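Local coordinates for thermospermine synthase ACAULIS protein (Medicago truncatula, PDB 6BQ2) that probably makes thermospermine by transferring an aminopropyl group from decarboxylated S-adenosylmethionine to spermidine, with release of methylthioadenosine, at residues M101-F106 and T124-V129; I86-L91 and G110-T115; F199-L204 and R238-Y243; Q57-L62 and D134-E139. All coordinates share one frame; numbering follows the deposited sequence.

Contact 1 (M101-F106 and T124-V129); sequences MPKNVF and TIDKVV
Val105 and Ile125 make the tightest packing of this contact: Val105 CG2 meets Ile125 CD1 at 3.5 Å, closer than methyl groups usually sit, with the two side chains crossing at about a right angle. Next to them the backbones run parallel, strand axes 4.8 Å apart. Val129 N gives a nearly straight bond (173°) to Val105 O at 2.9 Å, and Val105 N gives a more bent one (150°) to Lys127 O. Strands 104-107 and 127-132, joined through helix 114-120, form a beta-alpha-beta unit of the Rossmann-like domain, and Leu119 of that helix packs on both Val105 and Val128. On the sheet face of Phe106 and Val129, ring atom CD2 of Phe106 touches Val129 CG1 at 3.8 Å.

Toward the loops the contact turns polar and faces solvent, Asp126 being exposed. Lys103 O accepts from two backbone donors, Asp126 N and Lys127 N. The Lys103 chain, bent at chi2 (-93°), swings NZ back to Thr124 O, 2.9 Å away. Its charge stays 4.1 Å from Asp126 OD2, too far for a salt bridge, and a water linking NZ to OD2 fills in.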
loop_
_atom_site.group_PDB
_atom_site.type_symbol
_atom_site.label_atom_id
_atom_site.label_comp_id
_atom_site.label_asym_id
_atom_site.label_seq_id
_atom_site.Cartn_x
_atom_site.Cartn_y
_atom_site.Cartn_z
ATOM N N MET B 101 14.382 28.110 38.866
ATOM C CA MET B 101 13.333 27.615 39.774
ATOM C C MET B 101 11.945 27.776 39.124
ATOM O O MET B 101 11.228 28.747 39.349
ATOM C CB MET B 101 13.403 28.379 41.128
ATOM C CG MET B 101 12.626 27.718 42.273
ATOM S SD MET B 101 12.805 28.757 43.749
ATOM C CE MET B 101 11.737 30.172 43.399
ATOM N N PRO B 102 11.569 26.833 38.239
ATOM C CA PRO B 102 10.308 26.962 37.501
ATOM C C PRO B 102 9.158 26.449 38.330
ATOM O O PRO B 102 9.177 25.301 38.721
ATOM C CB PRO B 102 10.530 26.091 36.252
ATOM C CG PRO B 102 11.519 25.068 36.707
ATOM C CD PRO B 102 12.426 25.766 37.686
ATOM N N LYS B 103 8.170 27.310 38.579
ATOM C CA LYS B 103 7.038 27.023 39.463
ATOM C C LYS B 103 5.716 26.920 38.736
ATOM O O LYS B 103 4.851 26.126 39.099
ATOM C CB LYS B 103 6.899 28.152 40.490
ATOM C CG LYS B 103 8.084 28.244 41.457
ATOM C CD LYS B 103 7.778 27.430 42.720
ATOM C CE LYS B 103 9.019 27.029 43.529
ATOM N NZ LYS B 103 8.909 25.674 44.146
ATOM N N ASN B 104 5.524 27.726 37.696
ATOM C CA ASN B 104 4.319 27.598 36.953
ATOM C C ASN B 104 4.564 27.577 35.462
ATOM O O ASN B 104 5.472 28.264 34.960
ATOM C CB ASN B 104 3.351 28.627 37.355
ATOM C CG ASN B 104 3.733 29.986 36.935
ATOM O OD1 ASN B 104 4.929 30.277 36.710
ATOM N ND2 ASN B 104 2.721 30.880 36.843
ATOM N N VAL B 105 3.750 26.755 34.812
ATOM C CA VAL B 105 3.933 26.446 33.408
ATOM C C VAL B 105 2.599 26.464 32.685
ATOM O O VAL B 105 1.591 26.041 33.219
ATOM C CB VAL B 105 4.669 25.094 33.256
ATOM C CG1 VAL B 105 4.868 24.737 31.797
ATOM C CG2 VAL B 105 6.031 25.181 33.924
ATOM N N PHE B 106 2.598 26.984 31.459
ATOM C CA PHE B 106 1.443 27.020 30.581
ATOM C C PHE B 106 1.781 26.173 29.350
ATOM O O PHE B 106 2.844 26.384 28.761
ATOM C CB PHE B 106 1.137 28.457 30.162
ATOM C CG PHE B 106 -0.138 28.626 29.411
ATOM C CD1 PHE B 106 -0.173 28.502 28.049
ATOM C CD2 PHE B 106 -1.308 29.018 30.066
ATOM C CE1 PHE B 106 -1.352 28.706 27.327
ATOM C CE2 PHE B 106 -2.488 29.225 29.374
ATOM C CZ PHE B 106 -2.523 29.071 28.002
ATOM N N THR B 124 9.866 21.199 41.653
ATOM C CA THR B 124 9.737 22.656 41.782
ATOM C C THR B 124 8.354 23.160 41.384
ATOM O O THR B 124 7.887 24.223 41.822
ATOM C CB THR B 124 10.799 23.419 40.917
ATOM O OG1 THR B 124 10.650 23.099 39.524
ATOM C CG2 THR B 124 12.206 23.023 41.299
ATOM N N ILE B 125 7.714 22.423 40.496
ATOM C CA ILE B 125 6.460 22.847 39.891
ATOM C C ILE B 125 5.314 22.861 40.895
ATOM O O ILE B 125 5.087 21.855 41.599
ATOM C CB ILE B 125 6.115 21.908 38.691
ATOM C CG1 ILE B 125 7.102 22.168 37.540
ATOM C CG2 ILE B 125 4.684 22.038 38.220
ATOM C CD1 ILE B 125 6.892 23.468 36.838
ATOM N N ASP B 126 4.598 23.998 40.919
ATOM C CA ASP B 126 3.373 24.192 41.727
ATOM C C ASP B 126 2.077 24.186 40.906
ATOM O O ASP B 126 1.006 23.809 41.436
ATOM C CB ASP B 126 3.453 25.523 42.484
ATOM C CG ASP B 126 4.453 25.491 43.664
ATOM O OD1 ASP B 126 4.852 24.400 44.131
ATOM O OD2 ASP B 126 4.863 26.570 44.111
ATOM N N LYS B 127 2.147 24.624 39.643
ATOM C CA LYS B 127 0.964 24.689 38.785
ATOM C C LYS B 127 1.323 24.478 37.324
ATOM O O LYS B 127 2.274 25.093 36.824
ATOM C CB LYS B 127 0.319 26.046 38.900
ATOM C CG LYS B 127 -1.070 26.122 38.326
ATOM C CD LYS B 127 -1.651 27.519 38.578
ATOM C CE LYS B 127 -1.325 28.465 37.424
ATOM N NZ LYS B 127 -2.500 29.331 37.130
ATOM N N VAL B 128 0.557 23.629 36.662
ATOM C CA VAL B 128 0.589 23.451 35.206
ATOM C C VAL B 128 -0.795 23.758 34.674
ATOM O O VAL B 128 -1.781 23.180 35.148
ATOM C CB VAL B 128 0.953 22.006 34.799
ATOM C CG1 VAL B 128 0.936 21.842 33.288
ATOM C CG2 VAL B 128 2.312 21.637 35.350
ATOM N N VAL B 129 -0.860 24.666 33.714
ATOM C CA VAL B 129 -2.068 24.917 32.955
ATOM C C VAL B 129 -1.943 24.302 31.566
ATOM O O VAL B 129 -1.027 24.655 30.845
ATOM C CB VAL B 129 -2.337 26.424 32.790
ATOM C CG1 VAL B 129 -3.616 26.639 31.944
ATOM C CG2 VAL B 129 -2.475 27.086 34.128
HETATM O O HOH W 1 7.154 26.493 45.927
#

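Contact 2 (I86-L91 and G110-T115); sequences IYHECL and GGEGST
The imidazole of His88 is sandwiched between a neighbour in its own helix and the start of another: Ser114 CB lies over the centre of one ring face in a CH-pi contact, and Tyr87 CD2 lies over the centre of the opposite face, 3.4 Å above the plane. No polar bond joins helix 84-98 to the 110-115 turn within these residues, so shape does the work. CG of His88 stands anti to its carbonyl carbon (chi1 -65°), which carries the ring out toward Ser114. At the ring edge, near its plane, CD2 meets Thr115 OG1 at 3.3 Å. Glu112 OE1 comes to 3.4 Å from His88 CE1, its carboxylate turned 67° from the ring. ND1 bonds to Glu84 one turn back, which helps set the ring's rotation. With an alanine at His88, the Ser114 and Tyr87 surfaces would probably face a gap and Glu84 would lose this partner.

Ser114 OG donates to Glu112 OE1 at 2.7 Å, tying the turn to the helix start. Leu91 CD2 rests 3.4 Å from Thr115 OG1, whose polar partner is Asp181, the predicted proton acceptor; Tyr87 OH bonds to the same carboxylate. Gly110 to Gly113 make a type I turn, and Gly113, with its phi of 103°, sits at the N-cap position of helix 114-120. This is consistent with the glycine-rich loop after the first strand of a Rossmann-type fold, here beside the presumed catalytic site.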
loop_
_atom_site.group_PDB
_atom_site.type_symbol
_atom_site.label_atom_id
_atom_site.label_comp_id
_atom_site.label_asym_id
_atom_site.label_seq_id
_atom_site.Cartn_x
_atom_site.Cartn_y
_atom_site.Cartn_z
ATOM N N ILE B 86 10.590 9.887 24.307
ATOM C CA ILE B 86 11.654 10.663 23.708
ATOM C C ILE B 86 11.138 12.064 23.397
ATOM O O ILE B 86 11.771 13.067 23.761
ATOM C CB ILE B 86 12.214 10.003 22.430
ATOM C CG1 ILE B 86 12.703 8.582 22.740
ATOM C CG2 ILE B 86 13.336 10.854 21.775
ATOM C CD1 ILE B 86 13.176 7.838 21.518
ATOM N N TYR B 87 10.010 12.142 22.706
ATOM C CA TYR B 87 9.456 13.427 22.312
ATOM C C TYR B 87 9.150 14.276 23.551
ATOM O O TYR B 87 9.471 15.438 23.598
ATOM C CB TYR B 87 8.163 13.234 21.461
ATOM C CG TYR B 87 7.441 14.502 21.153
ATOM C CD1 TYR B 87 7.737 15.266 20.005
ATOM C CD2 TYR B 87 6.465 14.966 21.986
ATOM C CE1 TYR B 87 7.074 16.452 19.769
ATOM C CE2 TYR B 87 5.804 16.151 21.773
ATOM C CZ TYR B 87 6.101 16.896 20.668
ATOM O OH TYR B 87 5.383 18.079 20.430
ATOM N N HIS B 88 8.513 13.672 24.560
ATOM C CA HIS B 88 8.045 14.456 25.700
ATOM C C HIS B 88 9.194 14.816 26.628
ATOM O O HIS B 88 9.186 15.898 27.175
ATOM C CB HIS B 88 6.854 13.793 26.395
ATOM C CG HIS B 88 5.648 13.738 25.504
ATOM N ND1 HIS B 88 5.256 12.597 24.818
ATOM C CD2 HIS B 88 4.820 14.733 25.091
ATOM C CE1 HIS B 88 4.191 12.890 24.077
ATOM N NE2 HIS B 88 3.910 14.176 24.224
ATOM N N GLU B 89 10.199 13.934 26.808
ATOM C CA GLU B 89 11.368 14.346 27.588
ATOM C C GLU B 89 12.144 15.464 26.899
ATOM O O GLU B 89 12.563 16.420 27.553
ATOM C CB GLU B 89 12.296 13.167 27.874
ATOM C CG GLU B 89 11.773 12.207 28.916
ATOM C CD GLU B 89 12.784 11.136 29.300
ATOM O OE1 GLU B 89 13.990 11.251 28.963
ATOM O OE2 GLU B 89 12.384 10.148 29.984
ATOM N N CYS B 90 12.300 15.381 25.574
ATOM C CA CYS B 90 12.995 16.422 24.829
ATOM C C CYS B 90 12.208 17.737 24.812
ATOM O O CYS B 90 12.795 18.782 24.962
ATOM C CB CYS B 90 13.310 16.005 23.411
ATOM S SG CYS B 90 14.611 14.775 23.274
ATOM N N LEU B 91 10.897 17.673 24.718
ATOM C CA LEU B 91 10.076 18.871 24.718
ATOM C C LEU B 91 10.128 19.608 26.052
ATOM O O LEU B 91 10.202 20.836 26.078
ATOM C CB LEU B 91 8.639 18.532 24.432
ATOM C CG LEU B 91 7.593 19.645 24.504
ATOM C CD1 LEU B 91 7.901 20.734 23.467
ATOM C CD2 LEU B 91 6.184 19.079 24.350
ATOM N N GLY B 110 -0.984 20.112 23.972
ATOM C CA GLY B 110 -0.655 19.037 24.928
ATOM C C GLY B 110 -1.798 18.140 25.403
ATOM O O GLY B 110 -1.694 17.489 26.482
ATOM N N GLY B 111 -2.875 18.044 24.610
ATOM C CA GLY B 111 -4.109 17.351 25.040
ATOM C C GLY B 111 -3.943 15.891 25.408
ATOM O O GLY B 111 -4.699 15.375 26.210
ATOM N N GLU B 112 -2.928 15.237 24.861
ATOM C CA GLU B 112 -2.692 13.829 25.187
ATOM C C GLU B 112 -2.330 13.611 26.669
ATOM O O GLU B 112 -2.570 12.558 27.214
ATOM C CB GLU B 112 -1.667 13.250 24.213
ATOM C CG GLU B 112 -0.576 12.397 24.823
ATOM C CD GLU B 112 0.443 11.876 23.812
ATOM O OE1 GLU B 112 1.329 11.065 24.245
ATOM O OE2 GLU B 112 0.325 12.279 22.599
ATOM N N GLY B 113 -1.740 14.617 27.315
ATOM C CA GLY B 113 -1.423 14.521 28.732
ATOM C C GLY B 113 0.022 14.249 29.038
ATOM O O GLY B 113 0.437 14.344 30.200
ATOM N N SER B 114 0.820 13.899 28.010
ATOM C CA SER B 114 2.166 13.440 28.230
ATOM C C SER B 114 3.148 14.577 28.588
ATOM O O SER B 114 4.072 14.409 29.350
ATOM C CB SER B 114 2.690 12.664 27.036
ATOM O OG SER B 114 1.928 11.516 26.820
ATOM N N THR B 115 2.928 15.743 27.994
ATOM C CA THR B 115 3.669 16.930 28.307
ATOM C C THR B 115 3.447 17.265 29.772
ATOM O O THR B 115 4.410 17.491 30.486
ATOM C CB THR B 115 3.278 18.059 27.352
ATOM O OG1 THR B 115 3.658 17.638 26.029
ATOM C CG2 THR B 115 3.964 19.340 27.694
#

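Contact 3 (F199-L204 and R238-Y243); sequences FYELTL and RQVFKY
Phe199 O is gripped by two backbone donors, Thr203 N and Leu204 N, each at 2.9 Å. The second bond spans five residues and widens the end of helix 197-204 into a pi-type turn, the place from which Leu204 reaches Phe241. Leu204 CD2 comes in at the edge of that ring, near its plane, 4.2 Å from CZ. Phe241 CG is anti to its carbonyl carbon (chi1 -69°), and this brings the far end of the ring back to the helix.

Val240 fills the middle of the contact with its two methyls divided between neighbours. CG2 touches Tyr200 CB at 4.0 Å and lies as far from Glu201 OE1, whereas CG1 rests against the backbone of Glu201, 4.0 Å from its N. The Tyr200 ring itself leads away from the loop to meet the Phe214 ring. Reduced to an alanine, Val240 would lose both methyls, which is likely to leave Tyr200 CB and the Glu201 backbone without their packing partner.

Polar groups add little between helix and loop: Glu201 OE1 stays 3.9 Å from Gln239 O, and its ion pair with Lys197 is long and weak. The contact sets the helix between parallel strands 175-181 and 212-220, a beta-alpha-beta crossover, against the loop running from helix 230-238 into edge strand 243-251, within the seven-stranded sheet order 3-2-1-4-5-7-6 of the class I methyltransferase-like Rossmann fold.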
loop_
_atom_site.group_PDB
_atom_site.type_symbol
_atom_site.label_atom_id
_atom_site.label_comp_id
_atom_site.label_asym_id
_atom_site.label_seq_id
_atom_site.Cartn_x
_atom_site.Cartn_y
_atom_site.Cartn_z
ATOM N N PHE B 199 2.639 37.185 17.562
ATOM C CA PHE B 199 2.138 36.391 18.674
ATOM C C PHE B 199 3.213 36.302 19.768
ATOM O O PHE B 199 2.986 36.570 20.946
ATOM C CB PHE B 199 1.662 34.981 18.237
ATOM C CG PHE B 199 1.429 34.065 19.400
ATOM C CD1 PHE B 199 0.317 34.237 20.223
ATOM C CD2 PHE B 199 2.362 33.119 19.734
ATOM C CE1 PHE B 199 0.115 33.431 21.324
ATOM C CE2 PHE B 199 2.177 32.332 20.834
ATOM C CZ PHE B 199 1.048 32.489 21.638
ATOM N N TYR B 200 4.407 35.951 19.360
ATOM C CA TYR B 200 5.496 35.752 20.308
ATOM C C TYR B 200 5.852 37.052 21.016
ATOM O O TYR B 200 5.982 37.075 22.222
ATOM C CB TYR B 200 6.724 35.241 19.582
ATOM C CG TYR B 200 6.674 33.815 19.081
ATOM C CD1 TYR B 200 6.038 32.800 19.795
ATOM C CD2 TYR B 200 7.375 33.469 17.927
ATOM C CE1 TYR B 200 6.024 31.499 19.324
ATOM C CE2 TYR B 200 7.386 32.173 17.450
ATOM C CZ TYR B 200 6.721 31.171 18.163
ATOM O OH TYR B 200 6.761 29.869 17.682
ATOM N N GLU B 201 5.962 38.122 20.242
ATOM C CA GLU B 201 6.353 39.430 20.798
ATOM C C GLU B 201 5.319 40.086 21.683
ATOM O O GLU B 201 5.653 40.611 22.745
ATOM C CB GLU B 201 6.685 40.396 19.677
ATOM C CG GLU B 201 7.795 41.373 20.023
ATOM C CD GLU B 201 8.362 41.923 18.738
ATOM O OE1 GLU B 201 9.423 41.411 18.238
ATOM O OE2 GLU B 201 7.664 42.801 18.200
ATOM N N LEU B 202 4.081 40.081 21.234
ATOM C CA LEU B 202 3.024 40.883 21.847
ATOM C C LEU B 202 2.070 40.117 22.732
ATOM O O LEU B 202 1.347 40.733 23.502
ATOM C CB LEU B 202 2.205 41.549 20.763
ATOM C CG LEU B 202 2.981 42.388 19.720
ATOM C CD1 LEU B 202 2.047 42.897 18.629
ATOM C CD2 LEU B 202 3.728 43.543 20.378
ATOM N N THR B 203 2.002 38.794 22.599
ATOM C CA THR B 203 1.095 37.990 23.414
ATOM C C THR B 203 1.848 37.114 24.350
ATOM O O THR B 203 1.550 37.069 25.518
ATOM C CB THR B 203 0.168 37.104 22.556
ATOM O OG1 THR B 203 -0.656 37.918 21.713
ATOM C CG2 THR B 203 -0.706 36.184 23.472
ATOM N N LEU B 204 2.833 36.370 23.847
ATOM C CA LEU B 204 3.495 35.366 24.707
ATOM C C LEU B 204 4.549 35.996 25.632
ATOM O O LEU B 204 4.552 35.777 26.840
ATOM C CB LEU B 204 4.145 34.302 23.811
ATOM C CG LEU B 204 4.588 33.036 24.580
ATOM C CD1 LEU B 204 4.243 31.766 23.837
ATOM C CD2 LEU B 204 6.080 33.154 24.777
ATOM N N ARG B 238 14.185 33.860 16.513
ATOM C CA ARG B 238 15.375 34.688 16.544
ATOM C C ARG B 238 15.021 36.168 16.420
ATOM O O ARG B 238 15.790 37.025 16.877
ATOM C CB ARG B 238 16.354 34.232 15.429
ATOM C CG ARG B 238 17.776 34.707 15.586
ATOM C CD ARG B 238 18.774 33.962 14.688
ATOM N NE ARG B 238 18.360 33.779 13.273
ATOM C CZ ARG B 238 19.194 33.537 12.250
ATOM N NH1 ARG B 238 18.742 33.349 11.020
ATOM N NH2 ARG B 238 20.498 33.453 12.475
ATOM N N GLN B 239 13.844 36.491 15.878
ATOM C CA GLN B 239 13.450 37.918 15.741
ATOM C C GLN B 239 12.922 38.502 17.030
ATOM O O GLN B 239 12.742 39.712 17.114
ATOM C CB GLN B 239 12.349 38.115 14.673
ATOM C CG GLN B 239 12.622 37.466 13.335
ATOM C CD GLN B 239 14.005 37.785 12.861
ATOM O OE1 GLN B 239 14.384 38.966 12.803
ATOM N NE2 GLN B 239 14.780 36.764 12.526
ATOM N N VAL B 240 12.579 37.649 17.995
ATOM C CA VAL B 240 11.899 38.050 19.203
ATOM C C VAL B 240 12.748 37.876 20.455
ATOM O O VAL B 240 12.671 38.688 21.332
ATOM C CB VAL B 240 10.596 37.232 19.349
ATOM C CG1 VAL B 240 9.872 37.542 20.646
ATOM C CG2 VAL B 240 9.713 37.444 18.111
ATOM N N PHE B 241 13.482 36.767 20.591
ATOM C CA PHE B 241 14.234 36.487 21.808
ATOM C C PHE B 241 15.737 36.594 21.561
ATOM O O PHE B 241 16.217 36.298 20.449
ATOM C CB PHE B 241 13.946 35.052 22.290
ATOM C CG PHE B 241 12.561 34.853 22.802
ATOM C CD1 PHE B 241 12.263 35.140 24.126
ATOM C CD2 PHE B 241 11.542 34.408 21.969
ATOM C CE1 PHE B 241 10.975 34.973 24.619
ATOM C CE2 PHE B 241 10.256 34.223 22.463
ATOM C CZ PHE B 241 9.972 34.496 23.791
ATOM N N LYS B 242 16.482 36.975 22.598
ATOM C CA LYS B 242 17.946 37.061 22.483
ATOM C C LYS B 242 18.647 35.727 22.321
ATOM O O LYS B 242 19.571 35.621 21.516
ATOM C CB LYS B 242 18.559 37.769 23.692
ATOM C CG LYS B 242 20.052 38.012 23.508
ATOM C CD LYS B 242 20.568 39.152 24.338
ATOM C CE LYS B 242 22.060 39.345 24.125
ATOM N NZ LYS B 242 22.412 39.571 22.690
ATOM N N TYR B 243 18.245 34.735 23.123
ATOM C CA TYR B 243 18.886 33.432 23.116
ATOM C C TYR B 243 17.924 32.392 22.541
ATOM O O TYR B 243 16.809 32.250 23.048
ATOM C CB TYR B 243 19.321 33.048 24.512
ATOM C CG TYR B 243 20.245 34.052 25.163
ATOM C CD1 TYR B 243 21.580 34.115 24.809
ATOM C CD2 TYR B 243 19.769 34.965 26.085
ATOM C CE1 TYR B 243 22.420 35.044 25.379
ATOM C CE2 TYR B 243 20.598 35.914 26.661
ATOM C CZ TYR B 243 21.917 35.936 26.308
ATOM O OH TYR B 243 22.757 36.875 26.876
#

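Contact 4 (Q57-L62 and D134-E139); sequences QDIALL and DEEVVE
Gln57 and Asp134 face each other with their flat ends nearly coplanar, the amide and carboxylate planes only 15° apart, although the two side chains cross obliquely. The pair bridges the N-terminal beta-sheet domain, through the residue just before strand 58-64, to the Rossmann-like domain at the N-terminus of helix 135-144. Gln57 NE2 donates to Asp134 OD2 at 2.9 Å along an almost straight line (177°). The acceptor oxygen lies in the amide plane, and it is met on its anti side. Such a bond would hold the amide of Gln57, an adenosine-binding residue, against flipping. Asp134 would then be a second-shell partner, consistent with its straight bond to the amide. OD2 is shared, since Ser54 OG bonds to it as well and also takes the backbone N of Gln57.

Asp134 CG lies anti to the backbone N (chi1 -166°), sending OD2 toward the strand. The other oxygen, OD1, turns to its own helix and makes a weak capping bond to Glu136 N. Asp134 thereby serves as N-cap and as interdomain acceptor together. Its backbone N is held in turn by Asp132, another adenosine-binding residue.

Beneath the polar pair the contact is apolar. Ile59 points at the helix and crosses Val137 obliquely, and it also touches Leu71 and Leu73 of strand 70-73. Val137 CG2 serves both partners, 4.0 Å from Ile59 CD1 and 3.5 Å from Gln57 NE2.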
loop_
_atom_site.group_PDB
_atom_site.type_symbol
_atom_site.label_atom_id
_atom_site.label_comp_id
_atom_site.label_asym_id
_atom_site.label_seq_id
_atom_site.Cartn_x
_atom_site.Cartn_y
_atom_site.Cartn_z
ATOM N N GLN B 57 -11.063 17.022 14.308
ATOM C CA GLN B 57 -10.257 15.876 13.837
ATOM C C GLN B 57 -10.806 14.518 14.288
ATOM O O GLN B 57 -11.498 14.444 15.281
ATOM C CB GLN B 57 -8.821 16.008 14.366
ATOM C CG GLN B 57 -8.751 16.039 15.887
ATOM C CD GLN B 57 -7.539 16.775 16.414
ATOM O OE1 GLN B 57 -6.454 16.677 15.842
ATOM N NE2 GLN B 57 -7.718 17.519 17.498
ATOM N N ASP B 58 -10.454 13.470 13.544
ATOM C CA ASP B 58 -10.757 12.082 13.888
ATOM C C ASP B 58 -9.672 11.602 14.813
ATOM O O ASP B 58 -8.515 12.076 14.738
ATOM C CB ASP B 58 -10.752 11.161 12.657
ATOM C CG ASP B 58 -11.916 11.411 11.727
ATOM O OD1 ASP B 58 -12.971 11.914 12.194
ATOM O OD2 ASP B 58 -11.752 11.107 10.517
ATOM N N ILE B 59 -10.039 10.650 15.665
ATOM C CA ILE B 59 -9.173 10.191 16.729
ATOM C C ILE B 59 -9.196 8.684 16.729
ATOM O O ILE B 59 -10.257 8.119 16.703
ATOM C CB ILE B 59 -9.682 10.651 18.117
ATOM C CG1 ILE B 59 -9.943 12.169 18.133
ATOM C CG2 ILE B 59 -8.678 10.243 19.187
ATOM C CD1 ILE B 59 -10.876 12.637 19.251
ATOM N N ALA B 60 -8.034 8.031 16.740
ATOM C CA ALA B 60 -7.980 6.562 16.827
ATOM C C ALA B 60 -6.834 6.140 17.757
ATOM O O ALA B 60 -5.838 6.826 17.858
ATOM C CB ALA B 60 -7.790 5.965 15.448
ATOM N N LEU B 61 -7.055 5.064 18.503
ATOM C CA LEU B 61 -6.035 4.382 19.271
ATOM C C LEU B 61 -5.861 2.981 18.698
ATOM O O LEU B 61 -6.799 2.170 18.674
ATOM C CB LEU B 61 -6.389 4.313 20.738
ATOM C CG LEU B 61 -5.293 3.788 21.673
ATOM C CD1 LEU B 61 -4.118 4.746 21.784
ATOM C CD2 LEU B 61 -5.896 3.502 23.054
ATOM N N LEU B 62 -4.650 2.717 18.237
ATOM C CA LEU B 62 -4.318 1.469 17.557
ATOM C C LEU B 62 -3.365 0.684 18.405
ATOM O O LEU B 62 -2.594 1.272 19.126
ATOM C CB LEU B 62 -3.656 1.768 16.214
ATOM C CG LEU B 62 -4.387 2.764 15.326
ATOM C CD1 LEU B 62 -3.646 2.934 14.006
ATOM C CD2 LEU B 62 -5.842 2.383 15.106
ATOM N N ASP B 134 -9.365 21.234 21.767
ATOM C CA ASP B 134 -10.232 20.081 21.433
ATOM C C ASP B 134 -10.502 19.274 22.669
ATOM O O ASP B 134 -9.755 18.349 23.017
ATOM C CB ASP B 134 -9.605 19.192 20.346
ATOM C CG ASP B 134 -10.605 18.202 19.738
ATOM O OD1 ASP B 134 -11.671 17.949 20.341
ATOM O OD2 ASP B 134 -10.353 17.694 18.635
ATOM N N GLU B 135 -11.598 19.615 23.354
ATOM C CA GLU B 135 -11.970 18.894 24.558
ATOM C C GLU B 135 -12.116 17.376 24.331
ATOM O O GLU B 135 -11.850 16.592 25.239
ATOM C CB GLU B 135 -13.282 19.447 25.120
ATOM C CG GLU B 135 -13.605 18.893 26.497
ATOM C CD GLU B 135 -14.783 19.616 27.152
ATOM O OE1 GLU B 135 -15.625 20.162 26.382
ATOM O OE2 GLU B 135 -14.845 19.634 28.418
ATOM N N GLU B 136 -12.531 16.952 23.138
ATOM C CA GLU B 136 -12.682 15.514 22.902
ATOM C C GLU B 136 -11.370 14.767 22.938
ATOM O O GLU B 136 -11.325 13.651 23.453
ATOM C CB GLU B 136 -13.445 15.194 21.608
ATOM C CG GLU B 136 -14.827 14.633 21.953
ATOM C CD GLU B 136 -15.383 13.749 20.890
ATOM O OE1 GLU B 136 -14.927 12.564 20.752
ATOM O OE2 GLU B 136 -16.284 14.270 20.201
ATOM N N VAL B 137 -10.293 15.386 22.446
ATOM C CA VAL B 137 -8.963 14.750 22.515
ATOM C C VAL B 137 -8.548 14.591 23.981
ATOM O O VAL B 137 -8.069 13.560 24.371
ATOM C CB VAL B 137 -7.896 15.550 21.732
ATOM C CG1 VAL B 137 -6.473 15.059 22.035
ATOM C CG2 VAL B 137 -8.184 15.471 20.244
ATOM N N VAL B 138 -8.735 15.632 24.787
ATOM C CA VAL B 138 -8.384 15.574 26.196
ATOM C C VAL B 138 -9.140 14.466 26.903
ATOM O O VAL B 138 -8.543 13.697 27.656
ATOM C CB VAL B 138 -8.679 16.915 26.933
ATOM C CG1 VAL B 138 -8.465 16.784 28.433
ATOM C CG2 VAL B 138 -7.783 17.995 26.371
ATOM N N GLU B 139 -10.458 14.442 26.728
ATOM C CA GLU B 139 -11.280 13.436 27.394
ATOM C C GLU B 139 -10.934 12.025 26.929
ATOM O O GLU B 139 -10.848 11.130 27.767
ATOM C CB GLU B 139 -12.762 13.732 27.221
ATOM C CG GLU B 139 -13.225 14.956 28.032
ATOM C CD GLU B 139 -13.067 14.785 29.560
ATOM O OE1 GLU B 139 -13.177 13.656 30.114
ATOM O OE2 GLU B 139 -12.769 15.783 30.232
#

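Contact 2 lies deepest, its centre about 6 Å from that of the chain, while contacts 1, 3 and 4 sit 16 to 18 Å out, still largely buried. Contacts 1 and 2 share the unit around helix 114-120: contact 1 pairs the strands before and after it, mainly by backbone bonds, and contact 2 packs its start by ring and side-chain shape. Contact 4 continues from the second of those strands through helix 135-144 and touches contact 2, where Gly111 meets Val137 and Val138; it joins two domains with a polar pair. Contact 3, its centre about 21 to 31 Å from those of the others, touches none of them and rests mainly on apolar packing.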